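Local coordinates for protein pyridine nucleotide-disulphide oxidoreductase dimerisation region (Escherichia coli BL21, PDB 6KYY) that is an FAD-containing, hypochlorous acid-induced flavoprotein of the disulfide reductase family, probably involved in resistance to reactive chlorine species, at residues Ile132-Gln137 against Gly298-Gly303; Lys162-His167 against Ala185-Lys190; Thr307-Asp312 against Lys333-Ser338. All coordinates share one frame; numbering follows the deposited sequence.

Interaction 1 (Ile132-Gln137 against Gly298-Gly303); sequences INTGAQ and GDVTGG. With FAD (flavin-adenine dinucleotide), chain N.
Val300 holds CG1 between its backbone N and carbonyl carbon (chi1 83°), which turns CG1 to Ile132 and CG2 to Thr134. The two aliphatic side chains cross at about a right angle, with Ile132 CG2 3.8 Å from Val300 CG1. Thr134 lays OG1 beside Val300 CG2, but this hydroxyl spends its hydrogen bond on the carbonyl of Ala262. On its other side Thr134 CG2 packs on the FAD adenine, 3.5 Å from N7A. Further along, Ala136 CB meets Asp299 CB at 4.0 Å.

Asp299 grips the cofactor twice. Asp299 N donates to FAD O2P at 2.8 Å. Asp299 OD2 accepts from the ribityl FAD O3' at 2.9 Å. Gly298 and Asp299 probably form the Gly-Asp motif of this flavoprotein family, which contacts the pyrophosphate and ribityl chain. Gly135, at positive phi, brings its CA to 3.4 Å from FAD O1A. Asn133 ND2 adds a weak bond to FAD O1P, while its OD1 accepts from Gly22 N.

No hydrogen bond joins the segments directly. Apolar packing holds them on one side and FAD bridges them on the other, with N-H groups facing the phosphate charge.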
# COMPACT_ATOMS: atom_id res chain seq x y z
N ILE B 132 22.83 -8.01 23.73
CA ILE B 132 22.40 -6.69 24.16
C ILE B 132 21.35 -6.16 23.19
O ILE B 132 21.59 -6.08 21.98
CB ILE B 132 23.59 -5.72 24.26
CG1 ILE B 132 24.55 -6.18 25.36
CG2 ILE B 132 23.11 -4.30 24.52
CD1 ILE B 132 25.63 -5.17 25.70
N ASN B 133 20.18 -5.81 23.72
CA ASN B 133 19.04 -5.37 22.91
C ASN B 133 18.26 -4.28 23.63
O ASN B 133 17.03 -4.30 23.67
CB ASN B 133 18.14 -6.55 22.56
CG ASN B 133 17.18 -6.24 21.43
OD1 ASN B 133 16.16 -6.91 21.26
ND2 ASN B 133 17.49 -5.22 20.64
N THR B 134 18.97 -3.31 24.21
CA THR B 134 18.34 -2.31 25.06
C THR B 134 17.75 -1.13 24.30
O THR B 134 16.99 -0.35 24.89
CB THR B 134 19.34 -1.78 26.09
OG1 THR B 134 20.54 -1.36 25.43
CG2 THR B 134 19.68 -2.87 27.10
N GLY B 135 18.07 -0.98 23.01
CA GLY B 135 17.48 0.11 22.26
C GLY B 135 18.08 1.46 22.61
O GLY B 135 19.21 1.57 23.08
N ALA B 136 17.29 2.51 22.39
CA ALA B 136 17.73 3.89 22.54
C ALA B 136 16.89 4.61 23.59
O ALA B 136 16.00 4.03 24.22
CB ALA B 136 17.66 4.62 21.20
N GLN B 137 17.19 5.89 23.77
CA GLN B 137 16.48 6.75 24.71
C GLN B 137 16.48 8.17 24.18
O GLN B 137 17.29 8.53 23.33
CB GLN B 137 17.11 6.69 26.11
CG GLN B 137 18.42 7.45 26.23
CD GLN B 137 19.27 6.98 27.40
OE1 GLN B 137 18.76 6.76 28.49
NE2 GLN B 137 20.57 6.83 27.16
N GLY B 298 20.10 -3.95 17.36
CA GLY B 298 19.17 -2.85 17.39
C GLY B 298 19.83 -1.49 17.55
O GLY B 298 21.02 -1.30 17.29
N ASP B 299 19.02 -0.53 18.00
CA ASP B 299 19.45 0.86 18.10
C ASP B 299 20.58 1.07 19.10
O ASP B 299 21.18 2.15 19.10
CB ASP B 299 18.26 1.74 18.48
CG ASP B 299 17.03 1.46 17.63
OD1 ASP B 299 17.18 0.87 16.54
OD2 ASP B 299 15.92 1.82 18.06
N VAL B 300 20.88 0.08 19.94
CA VAL B 300 22.03 0.17 20.83
C VAL B 300 23.35 0.08 20.09
O VAL B 300 24.41 0.36 20.68
CB VAL B 300 21.94 -0.91 21.92
CG1 VAL B 300 22.48 -2.24 21.41
CG2 VAL B 300 22.68 -0.48 23.18
N THR B 301 23.33 -0.29 18.81
CA THR B 301 24.52 -0.40 17.99
C THR B 301 24.95 0.92 17.38
O THR B 301 26.01 0.98 16.74
CB THR B 301 24.30 -1.43 16.87
OG1 THR B 301 23.08 -1.12 16.18
CG2 THR B 301 24.21 -2.83 17.43
N GLY B 302 24.17 1.98 17.55
CA GLY B 302 24.45 3.21 16.83
C GLY B 302 24.06 3.18 15.38
O GLY B 302 24.31 4.16 14.66
N GLY B 303 23.44 2.10 14.92
CA GLY B 303 22.98 2.00 13.55
C GLY B 303 21.69 2.77 13.33
O GLY B 303 21.17 3.44 14.22
PA FAD N . 13.77 -1.62 21.58
O1A FAD N . 14.10 -0.19 21.78
O2A FAD N . 12.52 -1.90 20.74
O5B FAD N . 13.65 -2.36 22.95
C5B FAD N . 14.24 -1.81 24.15
C4B FAD N . 13.71 -2.58 25.34
O4B FAD N . 14.79 -2.88 26.25
C3B FAD N . 12.64 -1.85 26.16
O3B FAD N . 11.57 -2.73 26.47
C2B FAD N . 13.40 -1.40 27.41
O2B FAD N . 12.55 -1.32 28.55
C1B FAD N . 14.41 -2.53 27.56
N9A FAD N . 15.61 -2.17 28.32
C8A FAD N . 16.39 -1.05 28.16
N7A FAD N . 17.41 -0.99 28.98
C5A FAD N . 17.29 -2.14 29.74
C6A FAD N . 18.06 -2.67 30.79
N6A FAD N . 19.15 -2.08 31.28
N1A FAD N . 17.67 -3.85 31.33
C2A FAD N . 16.58 -4.45 30.84
N3A FAD N . 15.77 -4.04 29.86
C4A FAD N . 16.19 -2.88 29.34
N1 FAD N . 11.08 2.38 13.33
C2 FAD N . 10.62 2.03 12.09
O2 FAD N . 11.13 1.10 11.45
N3 FAD N . 9.56 2.72 11.53
C4 FAD N . 8.89 3.78 12.10
O4 FAD N . 7.95 4.31 11.51
C4X FAD N . 9.39 4.15 13.42
N5 FAD N . 8.79 5.12 14.05
C5X FAD N . 9.26 5.47 15.30
C6 FAD N . 8.65 6.52 15.98
C7 FAD N . 9.08 6.90 17.24
C7M FAD N . 8.39 8.05 17.95
C8 FAD N . 10.15 6.23 17.85
C8M FAD N . 10.65 6.62 19.21
C9 FAD N . 10.77 5.18 17.17
C9A FAD N . 10.33 4.79 15.91
N10 FAD N . 10.93 3.73 15.20
C10 FAD N . 10.48 3.38 13.95
C1' FAD N . 12.06 2.99 15.78
C2' FAD N . 11.64 1.73 16.54
O2' FAD N . 10.85 2.08 17.67
C3' FAD N . 12.89 0.99 17.01
O3' FAD N . 13.94 1.21 16.07
C4' FAD N . 12.70 -0.51 17.19
O4' FAD N . 11.84 -0.75 18.31
C5' FAD N . 14.01 -1.25 17.37
O5' FAD N . 14.39 -1.21 18.77
P FAD N . 15.40 -2.26 19.36
O1P FAD N . 15.17 -3.63 18.72
O2P FAD N . 16.79 -1.76 19.25
O3P FAD N . 14.99 -2.37 20.89

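Interaction 2 (Lys162-His167 against Ala185-Lys190); sequences KELPGH and ANFGSK
Leu164, Lys190 and His167 carry most of this contact. Leu164 reaches the end of helix 175-186 with both methyls. Leu164 CD1 lies 3.5 Å from Phe187 CB and oblique to the Phe187 ring; Leu164 CD2 faces Phe187 O. The Phe187 ring itself leads away and meets Phe71 edge-to-face. Gly188, with positive phi, then turns the chain out of the helix toward the next strand.

Lys190 begins strand 190-194. Lys190 N donates to Gly166 O at 3.2 Å, and a parallel bridge pairs Lys190 with His167. Both side chains lie on the same face of the sheet. Lys190 runs out extended, with CG anti to the backbone N (chi1 -167°), and its CD sits over the His167 ring. Lys190 CD lies 4.2 Å from the centroid of the His167 ring, 8° off its normal, a CH-pi contact. His167 NE2 bonds to Thr192 OG1, which helps to fix the ring. The pair joins two neighbouring strands of the five-stranded parallel sheet, linked by helix 175-186. This beta-alpha-beta unit, with its probable GxGxxG turn, is consistent with the nucleotide-binding Rossmann domain of the family.

With CD over the ring, the lysine offers the imidazole its aliphatic chain. Lys190 NZ stays 5.0 Å from His167 NE2, and a protonated histidine would probably be disfavoured by the nearby ammonium.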
# COMPACT_ATOMS: atom_id res chain seq x y z
N LYS B 162 -3.95 13.96 27.79
CA LYS B 162 -5.37 13.81 28.09
C LYS B 162 -6.25 14.75 27.28
O LYS B 162 -7.45 14.49 27.14
CB LYS B 162 -5.63 14.05 29.58
CG LYS B 162 -4.81 13.15 30.50
CD LYS B 162 -5.53 11.84 30.78
CE LYS B 162 -5.27 11.36 32.20
NZ LYS B 162 -6.05 12.14 33.20
N GLU B 163 -5.68 15.83 26.74
CA GLU B 163 -6.43 16.86 26.04
C GLU B 163 -5.62 17.31 24.83
O GLU B 163 -4.39 17.39 24.90
CB GLU B 163 -6.74 18.04 26.96
CG GLU B 163 -7.42 19.23 26.30
CD GLU B 163 -7.96 20.22 27.32
OE1 GLU B 163 -8.87 19.85 28.09
OE2 GLU B 163 -7.46 21.36 27.36
N LEU B 164 -6.30 17.60 23.73
CA LEU B 164 -5.61 18.09 22.55
C LEU B 164 -5.15 19.52 22.79
O LEU B 164 -5.98 20.40 23.01
CB LEU B 164 -6.50 18.03 21.32
CG LEU B 164 -5.73 18.37 20.04
CD1 LEU B 164 -5.12 17.12 19.45
CD2 LEU B 164 -6.61 19.08 19.02
N PRO B 165 -3.84 19.80 22.74
CA PRO B 165 -3.38 21.17 22.96
C PRO B 165 -3.69 22.05 21.75
O PRO B 165 -3.46 21.66 20.61
CB PRO B 165 -1.87 21.01 23.17
CG PRO B 165 -1.53 19.76 22.42
CD PRO B 165 -2.73 18.86 22.50
N GLY B 166 -4.21 23.25 22.02
CA GLY B 166 -4.55 24.16 20.94
C GLY B 166 -3.34 24.61 20.15
O GLY B 166 -3.47 24.96 18.97
N HIS B 167 -2.16 24.61 20.77
CA HIS B 167 -0.92 24.98 20.09
C HIS B 167 0.18 24.07 20.59
O HIS B 167 0.54 24.11 21.77
CB HIS B 167 -0.57 26.45 20.34
CG HIS B 167 0.57 26.95 19.51
ND1 HIS B 167 1.05 28.24 19.59
CD2 HIS B 167 1.32 26.33 18.57
CE1 HIS B 167 2.05 28.39 18.74
NE2 HIS B 167 2.24 27.25 18.11
N ALA B 185 -1.57 18.50 13.70
CA ALA B 185 -2.24 19.46 12.83
C ALA B 185 -3.43 18.84 12.12
O ALA B 185 -4.36 19.55 11.73
CB ALA B 185 -1.25 20.03 11.81
N ASN B 186 -3.42 17.51 11.95
CA ASN B 186 -4.60 16.83 11.43
C ASN B 186 -5.71 16.80 12.47
O ASN B 186 -6.90 16.89 12.12
CB ASN B 186 -4.23 15.41 11.00
CG ASN B 186 -3.77 15.33 9.56
OD1 ASN B 186 -4.03 16.23 8.76
ND2 ASN B 186 -3.08 14.25 9.22
N PHE B 187 -5.35 16.67 13.75
CA PHE B 187 -6.32 16.68 14.83
C PHE B 187 -6.92 18.06 15.08
O PHE B 187 -7.85 18.17 15.88
CB PHE B 187 -5.67 16.17 16.12
CG PHE B 187 -5.61 14.67 16.23
CD1 PHE B 187 -6.70 13.89 15.90
CD2 PHE B 187 -4.45 14.04 16.66
CE1 PHE B 187 -6.64 12.51 16.00
CE2 PHE B 187 -4.38 12.67 16.76
CZ PHE B 187 -5.48 11.90 16.44
N GLY B 188 -6.41 19.10 14.42
CA GLY B 188 -6.91 20.44 14.59
C GLY B 188 -6.03 21.38 15.39
O GLY B 188 -6.50 22.44 15.80
N SER B 189 -4.77 21.02 15.62
CA SER B 189 -3.87 21.80 16.45
C SER B 189 -2.93 22.64 15.59
O SER B 189 -2.48 22.20 14.53
CB SER B 189 -3.05 20.88 17.37
OG SER B 189 -1.85 21.51 17.78
N LYS B 190 -2.64 23.85 16.06
CA LYS B 190 -1.59 24.65 15.46
C LYS B 190 -0.23 24.15 15.94
O LYS B 190 -0.05 23.88 17.13
CB LYS B 190 -1.76 26.13 15.80
CG LYS B 190 -0.89 27.06 14.96
CD LYS B 190 -0.79 28.46 15.55
CE LYS B 190 0.30 29.27 14.87
NZ LYS B 190 0.19 30.74 15.12

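Interaction 3 (Thr307-Asp312 against Lys333-Ser338); sequences TYISLD and KNVPYS. With FAD (flavin-adenine dinucleotide), chain N.
Val335 meets the helix first. Its CG1 stands anti to the backbone N (chi1 176°) and touches Ile309 CD1 at 3.8 Å, the two side chains crossing obliquely. Val335 CG1 also lies at the edge of the Tyr308 ring, near its plane, 4.4 Å from Tyr308 CE1.

Pro336 supplies the polar link. Pro336 O accepts from Tyr308 OH at 2.8 Å, the hydroxyl lying 17° from the carbonyl plane. The oxygen also sits near the ring plane of Tyr308. The proline ring packs elsewhere, on Lys414 and Val348. Tyr308 reaches this carbonyl because its CG takes the position between backbone N and carbonyl carbon (chi1 40°). That torsion carries the ring past the flavin, with Tyr308 CE2 3.1 Å from FAD O2, which lies oblique to the ring. Phe306 stacks on the Tyr308 ring.

Helix 307-321 starts at the isoalloxazine. Thr307 N donates to FAD O2 at 2.8 Å, and Ser310 OG, in the first turn, donates to FAD O1P at 2.7 Å. A helix N-terminus directed at the flavin C2 carbonyl recurs in the disulfide reductase family, where it probably stabilises negative charge on the reduced ring. After this helix and a loop comes strand 337-339, within this chain an outermost strand of a five-stranded antiparallel sheet, consistent with the family's dimerisation region.

Tyr337 begins that strand. Tyr337 CA and CB lie alongside Tyr308 OH. The Tyr337 ring leads away, and its OH bonds to Glu204. The second subunit closes in at the helix: its Phe431 packs on Tyr308 and its His433 on Thr307. The backbone O of that same His433 of the second subunit is hydrogen-bonded to FAD.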
# COMPACT_ATOMS: atom_id res chain seq x y z
N THR B 307 12.93 -0.48 12.89
CA THR B 307 12.56 -1.79 13.41
C THR B 307 13.05 -2.91 12.49
O THR B 307 13.46 -3.97 12.96
CB THR B 307 11.05 -1.87 13.60
OG1 THR B 307 10.59 -0.68 14.27
CG2 THR B 307 10.68 -3.08 14.44
N TYR B 308 13.01 -2.67 11.18
CA TYR B 308 13.43 -3.69 10.22
C TYR B 308 14.94 -3.84 10.13
O TYR B 308 15.41 -4.85 9.59
CB TYR B 308 12.85 -3.37 8.83
CG TYR B 308 12.86 -1.91 8.46
CD1 TYR B 308 13.87 -1.39 7.66
CD2 TYR B 308 11.86 -1.04 8.88
CE1 TYR B 308 13.90 -0.06 7.31
CE2 TYR B 308 11.88 0.29 8.53
CZ TYR B 308 12.90 0.78 7.75
OH TYR B 308 12.92 2.11 7.39
N ILE B 309 15.71 -2.88 10.64
CA ILE B 309 17.15 -3.07 10.73
C ILE B 309 17.50 -3.89 11.96
O ILE B 309 18.40 -4.74 11.93
CB ILE B 309 17.88 -1.71 10.73
CG1 ILE B 309 18.06 -1.20 9.30
CG2 ILE B 309 19.24 -1.81 11.40
CD1 ILE B 309 16.80 -1.18 8.50
N SER B 310 16.78 -3.67 13.07
CA SER B 310 16.90 -4.56 14.22
C SER B 310 16.45 -5.97 13.86
O SER B 310 17.02 -6.95 14.34
CB SER B 310 16.08 -4.01 15.39
OG SER B 310 16.45 -4.63 16.61
N LEU B 311 15.42 -6.09 13.01
CA LEU B 311 14.99 -7.41 12.57
C LEU B 311 16.06 -8.09 11.73
O LEU B 311 16.31 -9.29 11.89
CB LEU B 311 13.69 -7.30 11.77
CG LEU B 311 13.03 -8.64 11.41
CD1 LEU B 311 12.60 -9.37 12.67
CD2 LEU B 311 11.85 -8.44 10.47
N ASP B 312 16.72 -7.34 10.84
CA ASP B 312 17.83 -7.90 10.08
C ASP B 312 18.99 -8.27 11.00
O ASP B 312 19.75 -9.19 10.69
CB ASP B 312 18.29 -6.92 9.01
CG ASP B 312 19.23 -7.55 8.01
OD1 ASP B 312 18.83 -8.54 7.37
OD2 ASP B 312 20.37 -7.06 7.87
N LYS B 333 21.94 -3.22 1.47
CA LYS B 333 22.05 -2.24 0.40
C LYS B 333 20.68 -1.67 0.11
O LYS B 333 19.66 -2.36 0.24
CB LYS B 333 22.67 -2.85 -0.87
CG LYS B 333 21.81 -3.89 -1.57
CD LYS B 333 22.41 -4.25 -2.92
CE LYS B 333 21.79 -5.53 -3.48
NZ LYS B 333 21.98 -5.62 -4.96
N ASN B 334 20.66 -0.40 -0.29
CA ASN B 334 19.43 0.33 -0.62
C ASN B 334 18.39 0.18 0.49
O ASN B 334 17.27 -0.31 0.27
CB ASN B 334 18.88 -0.11 -1.97
CG ASN B 334 19.93 -0.12 -3.06
OD1 ASN B 334 20.68 0.84 -3.22
ND2 ASN B 334 19.98 -1.21 -3.82
N VAL B 335 18.77 0.61 1.69
CA VAL B 335 17.89 0.53 2.85
C VAL B 335 16.81 1.60 2.73
O VAL B 335 17.13 2.80 2.67
CB VAL B 335 18.68 0.69 4.16
CG1 VAL B 335 17.73 0.72 5.34
CG2 VAL B 335 19.69 -0.43 4.30
N PRO B 336 15.54 1.23 2.68
CA PRO B 336 14.47 2.22 2.54
C PRO B 336 13.99 2.75 3.88
O PRO B 336 14.18 2.14 4.93
CB PRO B 336 13.36 1.43 1.83
CG PRO B 336 13.54 0.04 2.35
CD PRO B 336 15.01 -0.15 2.67
N TYR B 337 13.35 3.92 3.82
CA TYR B 337 12.75 4.53 5.00
C TYR B 337 11.55 5.36 4.57
O TYR B 337 11.38 5.69 3.39
CB TYR B 337 13.76 5.39 5.77
CG TYR B 337 14.25 6.61 5.03
CD1 TYR B 337 15.40 6.56 4.25
CD2 TYR B 337 13.59 7.83 5.15
CE1 TYR B 337 15.86 7.68 3.58
CE2 TYR B 337 14.05 8.95 4.48
CZ TYR B 337 15.18 8.87 3.70
OH TYR B 337 15.63 9.99 3.04
N SER B 338 10.70 5.69 5.54
CA SER B 338 9.47 6.42 5.27
C SER B 338 9.16 7.38 6.41
O SER B 338 9.33 7.05 7.58
CB SER B 338 8.29 5.45 5.06
OG SER B 338 8.69 4.31 4.33
PA FAD N . 13.77 -1.62 21.58
O1A FAD N . 14.10 -0.19 21.78
O2A FAD N . 12.52 -1.90 20.74
O5B FAD N . 13.65 -2.36 22.95
C5B FAD N . 14.24 -1.81 24.15
C4B FAD N . 13.71 -2.58 25.34
O4B FAD N . 14.79 -2.88 26.25
C3B FAD N . 12.64 -1.85 26.16
O3B FAD N . 11.57 -2.73 26.47
C2B FAD N . 13.40 -1.40 27.41
O2B FAD N . 12.55 -1.32 28.55
C1B FAD N . 14.41 -2.53 27.56
N9A FAD N . 15.61 -2.17 28.32
C8A FAD N . 16.39 -1.05 28.16
N7A FAD N . 17.41 -0.99 28.98
C5A FAD N . 17.29 -2.14 29.74
C6A FAD N . 18.06 -2.67 30.79
N6A FAD N . 19.15 -2.08 31.28
N1A FAD N . 17.67 -3.85 31.33
C2A FAD N . 16.58 -4.45 30.84
N3A FAD N . 15.77 -4.04 29.86
C4A FAD N . 16.19 -2.88 29.34
N1 FAD N . 11.08 2.38 13.33
C2 FAD N . 10.62 2.03 12.09
O2 FAD N . 11.13 1.10 11.45
N3 FAD N . 9.56 2.72 11.53
C4 FAD N . 8.89 3.78 12.10
O4 FAD N . 7.95 4.31 11.51
C4X FAD N . 9.39 4.15 13.42
N5 FAD N . 8.79 5.12 14.05
C5X FAD N . 9.26 5.47 15.30
C6 FAD N . 8.65 6.52 15.98
C7 FAD N . 9.08 6.90 17.24
C7M FAD N . 8.39 8.05 17.95
C8 FAD N . 10.15 6.23 17.85
C8M FAD N . 10.65 6.62 19.21
C9 FAD N . 10.77 5.18 17.17
C9A FAD N . 10.33 4.79 15.91
N10 FAD N . 10.93 3.73 15.20
C10 FAD N . 10.48 3.38 13.95
C1' FAD N . 12.06 2.99 15.78
C2' FAD N . 11.64 1.73 16.54
O2' FAD N . 10.85 2.08 17.67
C3' FAD N . 12.89 0.99 17.01
O3' FAD N . 13.94 1.21 16.07
C4' FAD N . 12.70 -0.51 17.19
O4' FAD N . 11.84 -0.75 18.31
C5' FAD N . 14.01 -1.25 17.37
O5' FAD N . 14.39 -1.21 18.77
P FAD N . 15.40 -2.26 19.36
O1P FAD N . 15.17 -3.63 18.72
O2P FAD N . 16.79 -1.76 19.25
O3P FAD N . 14.99 -2.37 20.89

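How the interactions relate
Interactions 1 and 3 are buried and share one FAD. They also touch: Gly298 CA lies 3.3 Å from Ser310 OG. The loop holding Gly298-Gly303 leads into helix 307-321, which links the two. Interaction 1 serves the adenine, pyrophosphate and ribityl chain, while interaction 3 adds the flavin end and a further phosphate bond. Interaction 2 is partly buried and stands apart, its centre about 32 Å from that of interaction 1. There an exposed lysine lies on a histidine where two parallel strands begin. Interaction 1 has no direct hydrogen bond between its segments, interaction 2 a backbone one, and interaction 3 a side-chain one. Interaction 3 alone joins two family regions and meets the second subunit.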